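Local coordinates for uncharacterized protein (PDB 4ZV9), which is of unknown function but belongs to the dienelactone hydrolase family of alpha/beta hydrolases and is probably a hydrolase, at residues T42-V48 with T121-T127. Residues are numbered along the deposited sequence; the frame is centred on the assembly and turned at random.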
loop_
_atom_site.group_PDB
_atom_site.type_symbol
_atom_site.label_atom_id
_atom_site.label_comp_id
_atom_site.label_asym_id
_atom_site.label_seq_id
_atom_site.Cartn_x
_atom_site.Cartn_y
_atom_site.Cartn_z
ATOM N N THR A 42 -14.916 -11.404 -2.227
ATOM C CA THR A 42 -14.428 -10.132 -2.741
ATOM C C THR A 42 -12.891 -10.132 -2.782
ATOM O O THR A 42 -12.261 -10.671 -1.885
ATOM C CB THR A 42 -14.913 -9.000 -1.789
ATOM O OG1 THR A 42 -16.332 -9.110 -1.578
ATOM C CG2 THR A 42 -14.598 -7.612 -2.326
ATOM N N PRO A 43 -12.280 -9.501 -3.806
ATOM C CA PRO A 43 -10.814 -9.407 -3.821
ATOM C C PRO A 43 -10.301 -8.490 -2.697
ATOM O O PRO A 43 -11.059 -7.658 -2.167
ATOM C CB PRO A 43 -10.498 -8.789 -5.195
ATOM C CG PRO A 43 -11.788 -8.762 -5.954
ATOM C CD PRO A 43 -12.891 -8.786 -4.941
ATOM N N ALA A 44 -9.033 -8.630 -2.354
ATOM C CA ALA A 44 -8.442 -7.880 -1.256
ATOM C C ALA A 44 -7.243 -7.015 -1.673
ATOM O O ALA A 44 -6.562 -7.304 -2.647
ATOM C CB ALA A 44 -8.010 -8.847 -0.168
ATOM N N VAL A 45 -7.002 -5.963 -0.894
ATOM C CA VAL A 45 -5.869 -5.079 -1.094
ATOM C C VAL A 45 -5.234 -4.807 0.245
ATOM O O VAL A 45 -5.932 -4.445 1.212
ATOM C CB VAL A 45 -6.297 -3.746 -1.705
ATOM C CG1 VAL A 45 -5.113 -2.794 -1.797
ATOM C CG2 VAL A 45 -6.924 -3.963 -3.073
ATOM N N VAL A 46 -3.922 -5.018 0.331
ATOM C CA VAL A 46 -3.181 -4.656 1.529
ATOM C C VAL A 46 -2.715 -3.207 1.301
ATOM O O VAL A 46 -2.169 -2.882 0.247
ATOM C CB VAL A 46 -1.985 -5.592 1.783
ATOM C CG1 VAL A 46 -1.075 -5.057 2.883
ATOM C CG2 VAL A 46 -2.492 -6.980 2.142
ATOM N N VAL A 47 -2.930 -2.352 2.293
ATOM C CA VAL A 47 -2.530 -0.957 2.218
ATOM C C VAL A 47 -1.405 -0.721 3.218
ATOM O O VAL A 47 -1.584 -0.917 4.418
ATOM C CB VAL A 47 -3.717 -0.040 2.526
ATOM C CG1 VAL A 47 -3.290 1.425 2.509
ATOM C CG2 VAL A 47 -4.837 -0.276 1.539
ATOM N N VAL A 48 -0.250 -0.290 2.730
ATOM C CA VAL A 48 0.916 -0.102 3.576
ATOM C C VAL A 48 1.153 1.372 3.850
ATOM O O VAL A 48 1.273 2.188 2.923
ATOM C CB VAL A 48 2.185 -0.682 2.938
ATOM C CG1 VAL A 48 3.347 -0.617 3.924
ATOM C CG2 VAL A 48 1.951 -2.110 2.474
ATOM N N THR A 121 -11.587 -13.590 -2.197
ATOM C CA THR A 121 -11.515 -14.513 -3.344
ATOM C C THR A 121 -10.229 -15.307 -3.370
ATOM O O THR A 121 -10.139 -16.322 -4.054
ATOM C CB THR A 121 -11.550 -13.750 -4.686
ATOM O OG1 THR A 121 -10.499 -12.767 -4.723
ATOM C CG2 THR A 121 -12.899 -13.052 -4.885
ATOM N N GLY A 122 -9.209 -14.804 -2.688
ATOM C CA GLY A 122 -7.881 -15.410 -2.776
ATOM C C GLY A 122 -6.896 -14.518 -3.507
ATOM O O GLY A 122 -5.689 -14.686 -3.349
ATOM N N LYS A 123 -7.383 -13.595 -4.333
ATOM C CA LYS A 123 -6.494 -12.649 -5.028
ATOM C C LYS A 123 -6.230 -11.438 -4.119
ATOM O O LYS A 123 -7.147 -10.925 -3.472
ATOM C CB LYS A 123 -7.088 -12.167 -6.344
ATOM C CG LYS A 123 -7.196 -13.264 -7.377
ATOM C CD LYS A 123 -7.699 -12.818 -8.729
ATOM C CE LYS A 123 -6.795 -13.386 -9.815
ATOM N NZ LYS A 123 -7.449 -13.294 -11.144
ATOM N N VAL A 124 -4.969 -11.032 -4.044
ATOM C CA VAL A 124 -4.566 -9.922 -3.208
ATOM C C VAL A 124 -3.649 -8.971 -3.974
ATOM O O VAL A 124 -2.698 -9.398 -4.628
ATOM C CB VAL A 124 -3.812 -10.405 -1.955
ATOM C CG1 VAL A 124 -3.454 -9.219 -1.076
ATOM C CG2 VAL A 124 -4.656 -11.382 -1.159
ATOM N N GLY A 125 -3.962 -7.688 -3.888
ATOM C CA GLY A 125 -3.127 -6.639 -4.449
ATOM C C GLY A 125 -2.534 -5.848 -3.297
ATOM O O GLY A 125 -2.903 -6.062 -2.135
ATOM N N ILE A 126 -1.594 -4.963 -3.604
ATOM C CA ILE A 126 -0.963 -4.164 -2.576
ATOM C C ILE A 126 -0.698 -2.740 -3.077
ATOM O O ILE A 126 -0.390 -2.537 -4.254
ATOM C CB ILE A 126 0.343 -4.833 -2.065
ATOM C CG1 ILE A 126 0.845 -4.135 -0.795
ATOM C CG2 ILE A 126 1.424 -4.824 -3.131
ATOM C CD1 ILE A 126 1.842 -4.949 0.017
ATOM N N THR A 127 -0.829 -1.770 -2.175
ATOM C CA THR A 127 -0.503 -0.391 -2.494
ATOM C C THR A 127 0.038 0.230 -1.242
ATOM O O THR A 127 -0.282 -0.201 -0.126
ATOM C CB THR A 127 -1.719 0.408 -3.025
ATOM O OG1 THR A 127 -1.299 1.692 -3.501
ATOM C CG2 THR A 127 -2.776 0.567 -1.956
#
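A44 to V47 pair in parallel with V124 to T127, in the order A44–V124, V45–G125, V46–I126 and V47–T127. The strand axes cross at -27°, the usual twist, and approach to 4.5 Å. Five backbone hydrogen bonds join them. Residues of 42-48 alternate: A44 and V46 use both N and O toward 123-127, while V45 and V47 bond to the other neighbour, strand 71-75, at I71 and L73. The ladder starts at A44 N to K123 O (3.2 Å) and ends at V48 N to T127 O (2.9 Å). Before the ladder, T121 N reaches T42 O at 3.0 Å, well above the carbonyl plane and in a bent bond. The chain then turns a corner at G122. T121 OG1 accepts from K123 N, an ST turn, and also lies 3.5 Å from P43 CA. The torsion behind this (chi1 55°) tucks OG1 between the backbone N and carbonyl carbon.

A44, V46, V124 and I126 share one face. V46 CG2 meets V124 CG1 at 4.0 Å, while V46 CG1 runs alongside the end of I126. I126 is extended, with CG1 anti to the backbone N (chi1 -169°), and its CD1 reaches V48 CG2 at 3.8 Å. Helix 100-116 packs on A44, V124 and V48, and helix 132-142 on V48 and I126. The other face carries V45, V47 and T127. T127 CG2 lies 4.1 Å from V47 CG2 and also touches V45 CG1. G125 adds no side chain beside V45. Helix 56-67 lies over V45 and V47.

These are neighbouring inner strands of the alpha/beta-hydrolase sheet. The ladder pairs N and O of A44, V46, G125 and T127, and branched aliphatic side chains fill both faces beneath helices. T127 turns its methyl to the valines and its hydroxyl to V150 O of strand 148-151, so this buried polar group is satisfied.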